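Local coordinates for protein PHO85 cyclin-10 (Saccharomyces cerevisiae, PDB 4KRD) that acts as the cyclin partner of the kinase PHO85, directing it to phosphorylate and negatively regulate glycogen synthase and so restrain glycogen accumulation, at residues 80-84 and 85-89; 108-111 and 112-116; 155-158 and 159-163; 194-197 and 198-202. All coordinates share one frame; numbering follows the deposited sequence.

Contact 1: residues 80-84 and 85-89; sequences PTLSS and ADFLK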
loop_
_atom_site.group_PDB
_atom_site.type_symbol
_atom_site.label_atom_id
_atom_site.label_comp_id
_atom_site.label_asym_id
_atom_site.label_seq_id
_atom_site.Cartn_x
_atom_site.Cartn_y
_atom_site.Cartn_z
ATOM N N PRO B 80 2.795 21.687 -27.111
ATOM C CA PRO B 80 3.928 21.542 -26.194
ATOM C C PRO B 80 5.218 21.969 -26.874
ATOM O O PRO B 80 5.326 21.853 -28.088
ATOM C CB PRO B 80 3.977 20.031 -25.924
ATOM C CG PRO B 80 2.623 19.512 -26.319
ATOM C CD PRO B 80 2.154 20.396 -27.424
ATOM N N THR B 81 6.181 22.449 -26.098
ATOM C CA THR B 81 7.499 22.779 -26.626
ATOM C C THR B 81 8.218 21.534 -27.153
ATOM O O THR B 81 8.917 21.590 -28.168
ATOM C CB THR B 81 8.369 23.433 -25.541
ATOM O OG1 THR B 81 8.444 22.559 -24.406
ATOM C CG2 THR B 81 7.763 24.755 -25.102
ATOM N N LEU B 82 8.047 20.410 -26.461
ATOM C CA LEU B 82 8.687 19.165 -26.864
ATOM C C LEU B 82 7.668 18.124 -27.330
ATOM O O LEU B 82 6.539 18.086 -26.840
ATOM C CB LEU B 82 9.511 18.601 -25.708
ATOM C CG LEU B 82 10.636 19.464 -25.127
ATOM C CD1 LEU B 82 11.274 18.765 -23.931
ATOM C CD2 LEU B 82 11.694 19.798 -26.173
ATOM N N SER B 83 8.064 17.281 -28.279
ATOM C CA SER B 83 7.216 16.174 -28.701
ATOM C C SER B 83 7.079 15.197 -27.540
ATOM O O SER B 83 7.810 15.304 -26.558
ATOM C CB SER B 83 7.833 15.456 -29.901
ATOM O OG SER B 83 9.108 14.936 -29.575
ATOM N N SER B 84 6.165 14.237 -27.653
ATOM C CA SER B 84 6.032 13.204 -26.619
ATOM C C SER B 84 7.338 12.455 -26.378
ATOM O O SER B 84 7.736 12.232 -25.229
ATOM C CB SER B 84 4.933 12.198 -26.978
ATOM O OG SER B 84 3.665 12.802 -26.902
ATOM N N ALA B 85 7.999 12.052 -27.460
ATOM C CA ALA B 85 9.227 11.271 -27.343
ATOM C C ALA B 85 10.331 12.076 -26.665
ATOM O O ALA B 85 11.033 11.563 -25.798
ATOM C CB ALA B 85 9.678 10.778 -28.705
ATOM N N ASP B 86 10.470 13.343 -27.047
ATOM C CA ASP B 86 11.515 14.192 -26.481
ATOM C C ASP B 86 11.205 14.574 -25.032
ATOM O O ASP B 86 12.111 14.736 -24.218
ATOM C CB ASP B 86 11.708 15.464 -27.316
ATOM C CG ASP B 86 12.264 15.183 -28.709
ATOM O OD1 ASP B 86 12.901 14.126 -28.903
ATOM O OD2 ASP B 86 12.063 16.030 -29.611
ATOM N N PHE B 87 9.924 14.738 -24.723
ATOM C CA PHE B 87 9.505 15.075 -23.370
ATOM C C PHE B 87 9.851 13.919 -22.441
ATOM O O PHE B 87 10.355 14.115 -21.332
ATOM C CB PHE B 87 8.008 15.358 -23.339
ATOM C CG PHE B 87 7.509 15.857 -22.016
ATOM C CD1 PHE B 87 8.172 16.881 -21.354
ATOM C CD2 PHE B 87 6.354 15.324 -21.448
ATOM C CE1 PHE B 87 7.711 17.361 -20.131
ATOM C CE2 PHE B 87 5.879 15.796 -20.231
ATOM C CZ PHE B 87 6.566 16.819 -19.564
ATOM N N LEU B 88 9.585 12.709 -22.913
ATOM C CA LEU B 88 9.912 11.509 -22.164
ATOM C C LEU B 88 11.421 11.366 -21.966
ATOM O O LEU B 88 11.865 10.922 -20.912
ATOM C CB LEU B 88 9.319 10.274 -22.845
ATOM C CG LEU B 88 7.837 10.018 -22.562
ATOM C CD1 LEU B 88 7.257 8.987 -23.524
ATOM C CD2 LEU B 88 7.665 9.579 -21.102
ATOM N N LYS B 89 12.205 11.745 -22.976
ATOM C CA LYS B 89 13.665 11.754 -22.850
ATOM C C LYS B 89 14.091 12.730 -21.770
ATOM O O LYS B 89 14.946 12.415 -20.936
ATOM C CB LYS B 89 14.338 12.170 -24.167
ATOM C CG LYS B 89 14.174 11.196 -25.318
ATOM C CD LYS B 89 14.493 11.859 -26.665
ATOM C CE LYS B 89 14.240 10.907 -27.837
ATOM N NZ LYS B 89 14.113 11.633 -29.133
HETATM O O HOH W 1 10.597 18.092 -29.719
#
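Ala85 sits in the first turn of helix 84-95, its small CB 4.3 Å from OG of Ser83, the N-cap residue that starts the helix inside the cyclin fold. A methyl side chain suits this exposed place in the first turn. At Asp86 the capping proper begins: its backbone N donates to Ser83 OG over 3.3 Å in a fairly straight bond (160°), because a chi1 of 60° sets the serine hydroxyl between its own backbone N and carbonyl carbon, facing the amides of the first turn. In a capping box the third helical residue would answer by accepting from the N-cap amide directly; here a water does so, taking the N-H of Ser83 and donating to OD2 of Asp86. The aspartate's negative charge would probably also be favoured by the positive end of the helix dipole. Phe87 N bonds Ser83 O at 2.9 Å, the first turn of regular helical bonding. Its CB meets Leu82 CB at 4.3 Å, and Leu82 CD1 lies at the edge of the ring, near its plane, a hydrophobic staple that joins the residue before the cap to the fourth of the helix. The ring itself leads away to His134 and Ile138 of helix 130-148. Leu88 N donates to Ser84 O at 3.0 Å, and its CB and CG lie beside that same oxygen; Ser84, small and turned the other way, rests on Val133 and Ile137. Lys89 reaches back along the helix to a salt bridge, its NZ meeting OD1 of Asp86 at 2.8 Å, nearly in line with the C-O bond.

Contact 2: residues 108-111 and 112-116; sequences LIDT and LFLTR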
loop_
_atom_site.group_PDB
_atom_site.type_symbol
_atom_site.label_atom_id
_atom_site.label_comp_id
_atom_site.label_asym_id
_atom_site.label_seq_id
_atom_site.Cartn_x
_atom_site.Cartn_y
_atom_site.Cartn_z
ATOM N N LEU B 108 -1.435 2.411 -16.224
ATOM C CA LEU B 108 -2.395 3.425 -15.788
ATOM C C LEU B 108 -3.185 3.981 -16.983
ATOM O O LEU B 108 -4.407 4.153 -16.913
ATOM C CB LEU B 108 -1.703 4.561 -15.007
ATOM C CG LEU B 108 -1.081 4.182 -13.651
ATOM C CD1 LEU B 108 -0.378 5.385 -13.000
ATOM C CD2 LEU B 108 -2.137 3.606 -12.707
ATOM N N ILE B 109 -2.497 4.266 -18.087
ATOM C CA ILE B 109 -3.214 4.740 -19.259
ATOM C C ILE B 109 -4.057 3.621 -19.893
ATOM O O ILE B 109 -5.175 3.871 -20.345
ATOM C CB ILE B 109 -2.283 5.440 -20.287
ATOM C CG1 ILE B 109 -1.223 4.477 -20.813
ATOM C CG2 ILE B 109 -1.612 6.672 -19.664
ATOM C CD1 ILE B 109 -0.532 4.999 -22.091
ATOM N N ASP B 110 -3.523 2.396 -19.901
ATOM C CA ASP B 110 -4.260 1.181 -20.294
ATOM C C ASP B 110 -5.586 1.079 -19.571
ATOM O O ASP B 110 -6.618 0.843 -20.173
ATOM C CB ASP B 110 -3.480 -0.091 -19.910
ATOM C CG ASP B 110 -2.323 -0.408 -20.854
ATOM O OD1 ASP B 110 -2.380 -0.020 -22.038
ATOM O OD2 ASP B 110 -1.366 -1.085 -20.398
ATOM N N THR B 111 -5.553 1.221 -18.246
ATOM C CA THR B 111 -6.760 0.997 -17.475
ATOM C C THR B 111 -7.729 2.176 -17.561
ATOM O O THR B 111 -8.937 2.020 -17.365
ATOM C CB THR B 111 -6.430 0.591 -16.009
ATOM O OG1 THR B 111 -7.591 0.019 -15.392
ATOM C CG2 THR B 111 -5.961 1.798 -15.220
ATOM N N LEU B 112 -7.210 3.361 -17.861
ATOM C CA LEU B 112 -8.084 4.505 -18.093
ATOM C C LEU B 112 -8.860 4.354 -19.417
ATOM O O LEU B 112 -10.063 4.660 -19.500
ATOM C CB LEU B 112 -7.268 5.805 -18.094
ATOM C CG LEU B 112 -7.996 7.129 -18.371
ATOM C CD1 LEU B 112 -9.258 7.298 -17.511
ATOM C CD2 LEU B 112 -7.049 8.339 -18.223
ATOM N N PHE B 113 -8.178 3.883 -20.456
ATOM C CA PHE B 113 -8.763 3.969 -21.810
ATOM C C PHE B 113 -9.358 2.661 -22.339
ATOM O O PHE B 113 -10.147 2.676 -23.281
ATOM C CB PHE B 113 -7.742 4.540 -22.806
ATOM C CG PHE B 113 -7.439 5.995 -22.585
ATOM C CD1 PHE B 113 -8.346 6.965 -22.969
ATOM C CD2 PHE B 113 -6.266 6.394 -21.964
ATOM C CE1 PHE B 113 -8.085 8.307 -22.746
ATOM C CE2 PHE B 113 -6.005 7.740 -21.746
ATOM C CZ PHE B 113 -6.922 8.692 -22.136
ATOM N N LEU B 114 -8.977 1.537 -21.737
ATOM C CA LEU B 114 -9.372 0.221 -22.235
ATOM C C LEU B 114 -10.076 -0.640 -21.198
ATOM O O LEU B 114 -9.710 -0.643 -20.013
ATOM C CB LEU B 114 -8.137 -0.555 -22.715
ATOM C CG LEU B 114 -7.321 0.033 -23.878
ATOM C CD1 LEU B 114 -5.936 -0.611 -23.938
ATOM C CD2 LEU B 114 -8.065 -0.145 -25.190
ATOM N N THR B 115 -11.072 -1.391 -21.657
ATOM C CA THR B 115 -11.604 -2.510 -20.887
ATOM C C THR B 115 -11.785 -3.717 -21.825
ATOM O O THR B 115 -11.338 -3.683 -22.983
ATOM C CB THR B 115 -12.945 -2.126 -20.216
ATOM O OG1 THR B 115 -13.361 -3.163 -19.321
ATOM C CG2 THR B 115 -14.024 -1.902 -21.266
ATOM N N ARG B 116 -12.404 -4.782 -21.330
ATOM C CA ARG B 116 -12.813 -5.906 -22.169
ATOM C C ARG B 116 -14.283 -6.149 -21.960
ATOM O O ARG B 116 -14.778 -6.020 -20.845
ATOM C CB ARG B 116 -12.069 -7.184 -21.819
ATOM C CG ARG B 116 -10.608 -7.180 -22.148
ATOM C CD ARG B 116 -10.017 -8.553 -21.908
ATOM N NE ARG B 116 -8.575 -8.532 -22.093
ATOM C CZ ARG B 116 -7.993 -8.601 -23.283
ATOM N NH1 ARG B 116 -8.740 -8.702 -24.378
ATOM N NH2 ARG B 116 -6.671 -8.579 -23.379
HETATM O O HOH W 2 -10.317 -0.472 -17.390
#
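Leu114 N donates to Asp110 O at 2.9 Å, the last of three successive backbone bonds that finish helix 99-113. Before it come Phe113 N to Ile109 O at 3.0 Å and Leu112 N to Leu108 O at 3.1 Å. Leu114 is where the chain abandons helical geometry for strand 114-116, and a water bridges the change, donating to Thr111 O at 2.8 Å and to Leu114 O at 2.7 Å. Thr111 O also receives NZ of Lys125, while the threonine hydroxyl is engaged by Thr183 and by Asn19, so a polar residue is accommodated within the core.

Around this polar spine the contact is apolar. Phe113, with CG anti to its carbonyl carbon (chi1 -70°), brings CD2 to 3.2 Å from Ile109 O, which lies at the ring edge near its plane, and to 4.4 Å from Ile109 CB. One face of the same ring carries Leu112 CG, offset toward the rim. Replacing Phe113 with an alanine would probably leave Leu112 CG without the ring beside it and open a gap toward Met136 and Leu128. Leu114 lays its CB 3.3 Å from Asp110 O, its side chain running at a slant to that of the aspartate. Branched and aromatic residues suit a helix wrapped on several sides: Ile109 meets helix 36-54, Leu112 packs on helices 130-148 and 166-180. Such a helix, surrounded by others, is the hallmark of the cyclin box. Because its backbone oxygens are taken up by amides, water and a lysine, the chain can turn from helix to strand in a buried setting without stranding these polar groups.

Contact 3: residues 155-158 and 159-163; sequences HEYF and SKVCG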
loop_
_atom_site.group_PDB
_atom_site.type_symbol
_atom_site.label_atom_id
_atom_site.label_comp_id
_atom_site.label_asym_id
_atom_site.label_seq_id
_atom_site.Cartn_x
_atom_site.Cartn_y
_atom_site.Cartn_z
ATOM N N HIS B 155 8.098 17.596 -5.045
ATOM C CA HIS B 155 7.071 18.185 -5.886
ATOM C C HIS B 155 7.660 19.343 -6.691
ATOM O O HIS B 155 7.290 19.567 -7.844
ATOM C CB HIS B 155 5.915 18.674 -5.017
ATOM C CG HIS B 155 4.605 18.732 -5.734
ATOM N ND1 HIS B 155 3.973 19.917 -6.036
ATOM C CD2 HIS B 155 3.812 17.747 -6.217
ATOM C CE1 HIS B 155 2.840 19.661 -6.664
ATOM N NE2 HIS B 155 2.718 18.351 -6.785
ATOM N N GLU B 156 8.583 20.074 -6.070
ATOM C CA GLU B 156 9.256 21.189 -6.723
ATOM C C GLU B 156 10.098 20.706 -7.901
ATOM O O GLU B 156 9.942 21.181 -9.021
ATOM C CB GLU B 156 10.141 21.928 -5.714
ATOM C CG GLU B 156 10.731 23.231 -6.226
ATOM C CD GLU B 156 11.350 24.053 -5.110
ATOM O OE1 GLU B 156 11.796 23.446 -4.116
ATOM O OE2 GLU B 156 11.385 25.299 -5.223
ATOM N N TYR B 157 10.990 19.758 -7.638
ATOM C CA TYR B 157 11.847 19.204 -8.674
ATOM C C TYR B 157 11.072 18.610 -9.857
ATOM O O TYR B 157 11.373 18.910 -11.023
ATOM C CB TYR B 157 12.780 18.149 -8.091
ATOM C CG TYR B 157 13.791 17.663 -9.096
ATOM C CD1 TYR B 157 14.819 18.494 -9.521
ATOM C CD2 TYR B 157 13.719 16.382 -9.630
ATOM C CE1 TYR B 157 15.747 18.067 -10.446
ATOM C CE2 TYR B 157 14.651 15.943 -10.557
ATOM C CZ TYR B 157 15.665 16.794 -10.959
ATOM O OH TYR B 157 16.601 16.388 -11.883
ATOM N N PHE B 158 10.086 17.763 -9.572
ATOM C CA PHE B 158 9.293 17.169 -10.664
ATOM C C PHE B 158 8.553 18.219 -11.511
ATOM O O PHE B 158 8.538 18.140 -12.742
ATOM C CB PHE B 158 8.320 16.105 -10.144
ATOM C CG PHE B 158 7.800 15.189 -11.225
ATOM C CD1 PHE B 158 8.545 14.102 -11.643
ATOM C CD2 PHE B 158 6.577 15.433 -11.838
ATOM C CE1 PHE B 158 8.076 13.263 -12.657
ATOM C CE2 PHE B 158 6.102 14.598 -12.846
ATOM C CZ PHE B 158 6.855 13.515 -13.261
ATOM N N SER B 159 7.928 19.192 -10.857
ATOM C CA SER B 159 7.281 20.295 -11.565
ATOM C C SER B 159 8.222 20.970 -12.571
ATOM O O SER B 159 7.880 21.137 -13.740
ATOM C CB SER B 159 6.786 21.341 -10.564
ATOM O OG SER B 159 5.807 20.794 -9.705
ATOM N N LYS B 160 9.411 21.348 -12.111
ATOM C CA LYS B 160 10.384 22.024 -12.969
ATOM C C LYS B 160 10.820 21.144 -14.126
ATOM O O LYS B 160 11.013 21.625 -15.241
ATOM C CB LYS B 160 11.615 22.449 -12.168
ATOM C CG LYS B 160 11.328 23.447 -11.063
ATOM C CD LYS B 160 12.595 23.732 -10.256
ATOM C CE LYS B 160 12.318 24.648 -9.071
ATOM N NZ LYS B 160 13.552 24.844 -8.256
ATOM N N VAL B 161 10.996 19.856 -13.863
ATOM C CA VAL B 161 11.346 18.928 -14.930
ATOM C C VAL B 161 10.276 18.925 -16.025
ATOM O O VAL B 161 10.599 18.926 -17.218
ATOM C CB VAL B 161 11.555 17.502 -14.394
ATOM C CG1 VAL B 161 11.602 16.501 -15.545
ATOM C CG2 VAL B 161 12.825 17.433 -13.568
ATOM N N CYS B 162 9.006 18.954 -15.614
ATOM C CA CYS B 162 7.878 18.884 -16.542
ATOM C C CYS B 162 7.453 20.257 -17.041
ATOM O O CYS B 162 6.551 20.377 -17.879
ATOM C CB CYS B 162 6.682 18.195 -15.877
ATOM S SG CYS B 162 6.975 16.469 -15.438
ATOM N N GLY B 163 8.099 21.291 -16.512
ATOM C CA GLY B 163 7.853 22.649 -16.946
ATOM C C GLY B 163 6.460 23.150 -16.625
ATOM O O GLY B 163 5.872 23.889 -17.409
#
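Phe158 and Cys162, one turn apart, are brought together by complementary torsions: the phenylalanine CG lies anti to the backbone N (chi1 -163°), whereas the cysteine SG lies anti to the carbonyl carbon (chi1 -64°). Cys162 SG approaches the Phe158 ring obliquely, 3.9 Å from its centroid, a sulfur-aromatic contact. Tyr157 and Val161 repeat the spacing as a CH-pi contact, with Val161 CG2 over the tyrosine face, 4.0 Å from the ring centroid and 19° off its normal; the phenol OH is bonded to Lys94 O. Replacing Phe158 with an alanine would probably strip the sulfur of its aromatic neighbour and open a gap against Val141 of helix 130-148.

Ser159 is small enough to fit under one face of the His155 ring. Both its N (3.1 Å) and its OG (2.7 Å) donate to His155 O, from opposite faces of the carbonyl plane. In the conformer given, Glu156 and Lys160 lie side by side on the exposed flank, their salt bridge long and doubtful. Gly163, at positive phi, is the C-prime residue of the Schellman motif that ends helix 155-162. The bond to His155 O holds the serine hydroxyl in place, so that a polar side chain can be buried against Lys166 and Leu169 of helix 166-180.

Contact 4: residues 194-197 and 198-202; sequences ASKL and LLNEL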
loop_
_atom_site.group_PDB
_atom_site.type_symbol
_atom_site.label_atom_id
_atom_site.label_comp_id
_atom_site.label_asym_id
_atom_site.label_seq_id
_atom_site.Cartn_x
_atom_site.Cartn_y
_atom_site.Cartn_z
ATOM N N ALA B 194 1.040 -7.029 -18.254
ATOM C CA ALA B 194 -0.066 -6.565 -19.087
ATOM C C ALA B 194 0.284 -5.337 -19.918
ATOM O O ALA B 194 -0.213 -5.191 -21.037
ATOM C CB ALA B 194 -1.311 -6.302 -18.241
ATOM N N SER B 195 1.133 -4.456 -19.389
ATOM C CA SER B 195 1.474 -3.239 -20.120
ATOM C C SER B 195 2.027 -3.564 -21.509
ATOM O O SER B 195 1.695 -2.892 -22.488
ATOM C CB SER B 195 2.453 -2.347 -19.339
ATOM O OG SER B 195 3.743 -2.919 -19.272
ATOM N N LYS B 196 2.860 -4.597 -21.587
ATOM C CA LYS B 196 3.419 -5.024 -22.868
ATOM C C LYS B 196 2.471 -5.939 -23.655
ATOM O O LYS B 196 2.375 -5.842 -24.878
ATOM C CB LYS B 196 4.780 -5.703 -22.678
ATOM C CG LYS B 196 5.448 -6.063 -24.006
ATOM C CD LYS B 196 6.799 -6.752 -23.812
ATOM C CE LYS B 196 7.454 -7.040 -25.166
ATOM N NZ LYS B 196 8.827 -7.601 -25.037
ATOM N N LEU B 197 1.769 -6.826 -22.962
ATOM C CA LEU B 197 0.837 -7.719 -23.641
ATOM C C LEU B 197 -0.341 -6.973 -24.292
ATOM O O LEU B 197 -0.789 -7.341 -25.386
ATOM C CB LEU B 197 0.351 -8.827 -22.695
ATOM C CG LEU B 197 1.469 -9.639 -22.018
ATOM C CD1 LEU B 197 0.905 -10.692 -21.070
ATOM C CD2 LEU B 197 2.399 -10.287 -23.043
ATOM N N LEU B 198 -0.840 -5.923 -23.640
ATOM C CA LEU B 198 -1.930 -5.131 -24.230
ATOM C C LEU B 198 -1.468 -4.339 -25.454
ATOM O O LEU B 198 -2.229 -4.135 -26.399
ATOM C CB LEU B 198 -2.555 -4.181 -23.197
ATOM C CG LEU B 198 -3.276 -4.849 -22.021
ATOM C CD1 LEU B 198 -3.510 -3.862 -20.881
ATOM C CD2 LEU B 198 -4.589 -5.486 -22.473
ATOM N N LEU B 199 -0.228 -3.869 -25.411
ATOM C CA LEU B 199 0.358 -3.149 -26.531
ATOM C C LEU B 199 0.478 -4.071 -27.743
ATOM O O LEU B 199 0.197 -3.668 -28.871
ATOM C CB LEU B 199 1.740 -2.633 -26.144
ATOM C CG LEU B 199 2.597 -2.109 -27.287
ATOM C CD1 LEU B 199 1.918 -0.911 -27.932
ATOM C CD2 LEU B 199 3.989 -1.751 -26.796
ATOM N N ASN B 200 0.902 -5.309 -27.502
ATOM C CA ASN B 200 0.977 -6.305 -28.571
ATOM C C ASN B 200 -0.394 -6.574 -29.176
ATOM O O ASN B 200 -0.542 -6.626 -30.401
ATOM C CB ASN B 200 1.635 -7.606 -28.081
ATOM C CG ASN B 200 3.128 -7.443 -27.827
ATOM O OD1 ASN B 200 3.721 -6.423 -28.173
ATOM N ND2 ASN B 200 3.741 -8.449 -27.230
ATOM N N GLU B 201 -1.402 -6.725 -28.321
ATOM C CA GLU B 201 -2.767 -6.945 -28.793
ATOM C C GLU B 201 -3.295 -5.764 -29.620
ATOM O O GLU B 201 -3.887 -5.960 -30.677
ATOM C CB GLU B 201 -3.704 -7.267 -27.620
ATOM C CG GLU B 201 -5.099 -7.738 -28.033
ATOM C CD GLU B 201 -5.932 -8.206 -26.852
ATOM O OE1 GLU B 201 -5.417 -8.175 -25.714
ATOM O OE2 GLU B 201 -7.098 -8.599 -27.057
ATOM N N LEU B 202 -3.072 -4.541 -29.152
ATOM C CA LEU B 202 -3.508 -3.361 -29.899
ATOM C C LEU B 202 -2.779 -3.284 -31.232
ATOM O O LEU B 202 -3.375 -3.047 -32.289
ATOM C CB LEU B 202 -3.196 -2.097 -29.115
ATOM C CG LEU B 202 -4.116 -1.759 -27.951
ATOM C CD1 LEU B 202 -3.492 -0.650 -27.114
ATOM C CD2 LEU B 202 -5.467 -1.354 -28.492
#
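Leu198 folds back over the preceding turn: with chi1 at -65° its CG lies beside the backbone N and comes 3.2 Å from Ala194 O, and CD1 reaches to 4.2 Å from Ala194 CB. The same oxygen accepts Leu198 N at 2.8 Å in a nearly straight bond, so the leucine's branch covers the carbonyl its own amide holds. Alanine suits position 194 because Phe107, Leu22 and Ile25 press on its methyl.

Leu199 takes the other course. Its CG stands anti to the backbone N (chi1 168°), which carries the branch off toward Asn42, Thr46 and Leu49 of helix 36-54 while CB stays 3.5 Å from Lys196 O. These leucines give helix 189-203 its amphipathic character: it packs with one side against helices 36-54 and 99-113 of the cyclin fold and against strand 122-124, while Lys196 and Asn200 lie toward the more exposed side.

Asn200 keeps its amide close to the helix, CG being 3.4 Å from Lys196 O, which accepts from Asn200 N at 3.1 Å. Lys196 instead stretches every torsion to its extended value, passing its CG at 4.4 Å from ND2 of Asn200 on the way to a salt bridge with Glu38. Glu201 donates its N to Leu197 O at 3.1 Å, and its side chain, extended beyond CG, carries the carboxylate to Arg116.

Contacts 2 and 4 are close partners, centres 11 Å apart: Arg116 NH2 meets Glu201 OE1 in a 2.7 Å salt bridge, and Asp110 OD2 packs 3.5 Å from Leu198 CD1, joining helix 189-203 to the end of helix 99-113 and to strand 114-116. Contacts 1 and 3 form a second pair, 15 Å between centres, touching where Phe87 CZ lies 3.9 Å from Cys162 CA. The pairs are well separated; contacts 3 and 4 lie about 30 Å apart between centres, on opposite sides of the chain's centre. Of the four, contact 3 alone is touched by another protein's chain, presumably the kinase, through a weak bond at His155.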